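PDB 4FAJ: PrgZ from Enterococcus faecalis, which acts as a membrane-anchored extracellular substrate-binding protein that receives a peptide pheromone, probably delivering it for uptake through a peptide transporter. Local coordinates for residues N335-K340 / E395-K400. Residues are numbered along the deposited sequence; the frame is centred on the assembly and turned at random.
Sequences NKNVRK and EEYWDK
Tyr397 meets two residues of helix 336-345 with different parts of its ring. Lys340 lies over one face: its CB sits 4.0 Å from the centroid of the Tyr397 ring and only 10° off the ring normal, the geometry of a CH-pi contact. Beyond CG the lysine chain runs extended, which carries its CD across to 3.6 Å from Tyr397 CE1. Asn337 comes to the ring edge instead, with OD1 in the ring plane and 3.3 Å from Tyr397 CD1.

Across the contact, the aliphatic part of Lys400 also passes this amide, its CD 3.4 Å from Asn337 ND2. Lys400 sends CG away from its own amide nitrogen (chi1 -175°) and the chain then bends at chi3 and chi4, bringing the ammonium within weak hydrogen-bonding range of a water. That water donates to Asn337 OD1 at 2.6 Å, so the bridge is weak on the Lys400 NZ side. No direct hydrogen bond joins the two segments. The orientation of the amide is further fixed by Glu404, whose OE1 accepts from Asn337 ND2 and also from Asn335 ND2. Asn335 is the N-cap: its OD1 takes the N-H of Val338 on a lone pair, in the carbonyl plane, at 3.2 Å.

On the buried side, Val338 CG2 touches Trp398 CZ3 at 4.1 Å, the indole being held by a hydrogen bond from NE1 to Glu439 O. This is a nearly antiparallel helix-helix contact, with local axes 7.9 Å apart at 159°, joining helix 336-345 to helix 391-402 at the periphery of the solute-binding fold, away from the zinc sites. Ala341 and Ala401 extend the interface, while Leu438 and Leu441, between helix 421-437 and strand 442-448, pack against Trp398.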
loop_
_atom_site.group_PDB
_atom_site.type_symbol
_atom_site.label_atom_id
_atom_site.label_comp_id
_atom_site.label_asym_id
_atom_site.label_seq_id
_atom_site.Cartn_x
_atom_site.Cartn_y
_atom_site.Cartn_z
ATOM N N ASN A 335 13.032 -1.930 24.744
ATOM C CA ASN A 335 14.375 -2.490 24.914
ATOM C C ASN A 335 14.944 -3.010 23.580
ATOM O O ASN A 335 14.373 -3.908 22.952
ATOM C CB ASN A 335 14.335 -3.579 25.998
ATOM C CG ASN A 335 15.707 -4.119 26.361
ATOM O OD1 ASN A 335 16.284 -4.893 25.614
ATOM N ND2 ASN A 335 16.217 -3.738 27.534
ATOM N N LYS A 336 16.079 -2.455 23.161
ATOM C CA LYS A 336 16.674 -2.811 21.862
ATOM C C LYS A 336 17.031 -4.299 21.766
ATOM O O LYS A 336 16.861 -4.902 20.717
ATOM C CB LYS A 336 17.912 -1.949 21.567
ATOM C CG LYS A 336 18.358 -2.005 20.108
ATOM C CD LYS A 336 19.560 -1.096 19.819
ATOM C CE LYS A 336 19.129 0.364 19.703
ATOM N NZ LYS A 336 20.238 1.270 19.307
ATOM N N ASN A 337 17.518 -4.892 22.855
ATOM C CA ASN A 337 17.839 -6.331 22.849
ATOM C C ASN A 337 16.622 -7.247 22.632
ATOM O O ASN A 337 16.731 -8.291 21.983
ATOM C CB ASN A 337 18.606 -6.734 24.115
ATOM C CG ASN A 337 20.001 -6.112 24.183
ATOM O OD1 ASN A 337 20.752 -6.124 23.207
ATOM N ND2 ASN A 337 20.346 -5.570 25.338
ATOM N N VAL A 338 15.470 -6.859 23.178
ATOM C CA VAL A 338 14.236 -7.595 22.942
ATOM C C VAL A 338 13.926 -7.566 21.445
ATOM O O VAL A 338 13.668 -8.612 20.845
ATOM C CB VAL A 338 13.041 -7.010 23.746
ATOM C CG1 VAL A 338 11.723 -7.647 23.298
ATOM C CG2 VAL A 338 13.261 -7.200 25.242
ATOM N N ARG A 339 13.987 -6.379 20.841
ATOM C CA ARG A 339 13.675 -6.234 19.412
ATOM C C ARG A 339 14.616 -7.087 18.546
ATOM O O ARG A 339 14.176 -7.777 17.636
ATOM C CB ARG A 339 13.725 -4.761 18.988
ATOM C CG ARG A 339 12.692 -3.871 19.696
ATOM C CD ARG A 339 12.487 -2.550 18.981
ATOM N NE ARG A 339 13.738 -1.799 18.853
ATOM C CZ ARG A 339 14.212 -0.945 19.761
ATOM N NH1 ARG A 339 13.554 -0.711 20.898
ATOM N NH2 ARG A 339 15.361 -0.328 19.543
ATOM N N LYS A 340 15.903 -7.075 18.872
ATOM C CA LYS A 340 16.878 -7.881 18.138
ATOM C C LYS A 340 16.648 -9.370 18.346
ATOM O O LYS A 340 16.808 -10.153 17.410
ATOM C CB LYS A 340 18.305 -7.490 18.537
ATOM C CG LYS A 340 18.668 -6.098 18.075
ATOM C CD LYS A 340 20.078 -5.710 18.522
ATOM C CE LYS A 340 20.488 -4.371 17.926
ATOM N NZ LYS A 340 21.787 -3.902 18.496
ATOM N N GLU A 395 18.332 -16.292 21.295
ATOM C CA GLU A 395 18.347 -16.750 22.687
ATOM C C GLU A 395 19.267 -15.882 23.531
ATOM O O GLU A 395 18.940 -15.513 24.655
ATOM C CB GLU A 395 18.795 -18.211 22.763
ATOM C CG GLU A 395 17.807 -19.197 22.125
ATOM C CD GLU A 395 18.280 -20.650 22.194
ATOM O OE1 GLU A 395 19.507 -20.887 22.256
ATOM O OE2 GLU A 395 17.418 -21.549 22.173
ATOM N N GLU A 396 20.420 -15.538 22.977
ATOM C CA GLU A 396 21.379 -14.729 23.699
ATOM C C GLU A 396 20.982 -13.267 23.869
ATOM O O GLU A 396 21.250 -12.679 24.917
ATOM C CB GLU A 396 22.746 -14.836 23.040
ATOM C CG GLU A 396 23.298 -16.254 23.136
ATOM C CD GLU A 396 24.795 -16.294 23.166
ATOM O OE1 GLU A 396 25.428 -15.277 22.813
ATOM O OE2 GLU A 396 25.339 -17.346 23.550
ATOM N N TYR A 397 20.358 -12.666 22.859
ATOM C CA TYR A 397 19.855 -11.301 23.002
ATOM C C TYR A 397 18.720 -11.256 24.039
ATOM O O TYR A 397 18.589 -10.285 24.785
ATOM C CB TYR A 397 19.368 -10.735 21.665
ATOM C CG TYR A 397 20.455 -10.027 20.876
ATOM C CD1 TYR A 397 20.928 -8.781 21.271
ATOM C CD2 TYR A 397 21.000 -10.600 19.739
ATOM C CE1 TYR A 397 21.912 -8.118 20.552
ATOM C CE2 TYR A 397 21.988 -9.945 19.003
ATOM C CZ TYR A 397 22.440 -8.715 19.412
ATOM O OH TYR A 397 23.415 -8.085 18.674
ATOM N N TRP A 398 17.921 -12.314 24.075
ATOM C CA TRP A 398 16.839 -12.429 25.049
ATOM C C TRP A 398 17.402 -12.527 26.472
ATOM O O TRP A 398 16.924 -11.839 27.365
ATOM C CB TRP A 398 15.957 -13.634 24.715
ATOM C CG TRP A 398 14.810 -13.862 25.657
ATOM C CD1 TRP A 398 14.598 -14.969 26.430
ATOM C CD2 TRP A 398 13.715 -12.973 25.923
ATOM N NE1 TRP A 398 13.442 -14.824 27.157
ATOM C CE2 TRP A 398 12.882 -13.609 26.871
ATOM C CE3 TRP A 398 13.360 -11.705 25.456
ATOM C CZ2 TRP A 398 11.710 -13.016 27.361
ATOM C CZ3 TRP A 398 12.189 -11.112 25.945
ATOM C CH2 TRP A 398 11.383 -11.772 26.887
ATOM N N ASP A 399 18.416 -13.364 26.675
ATOM C CA ASP A 399 19.062 -13.489 27.986
ATOM C C ASP A 399 19.669 -12.160 28.437
ATOM O O ASP A 399 19.595 -11.800 29.612
ATOM C CB ASP A 399 20.135 -14.594 27.981
ATOM C CG ASP A 399 19.539 -15.999 27.961
ATOM O OD1 ASP A 399 18.349 -16.170 28.325
ATOM O OD2 ASP A 399 20.257 -16.950 27.582
ATOM N N LYS A 400 20.251 -11.423 27.494
ATOM C CA LYS A 400 20.779 -10.095 27.772
ATOM C C LYS A 400 19.647 -9.137 28.186
ATOM O O LYS A 400 19.781 -8.395 29.153
ATOM C CB LYS A 400 21.533 -9.569 26.537
ATOM C CG LYS A 400 22.243 -8.240 26.721
ATOM C CD LYS A 400 22.906 -7.785 25.410
ATOM C CE LYS A 400 24.334 -8.269 25.247
ATOM N NZ LYS A 400 25.294 -7.133 25.400
HETATM O O HOH W 1 23.281 -5.783 22.970
#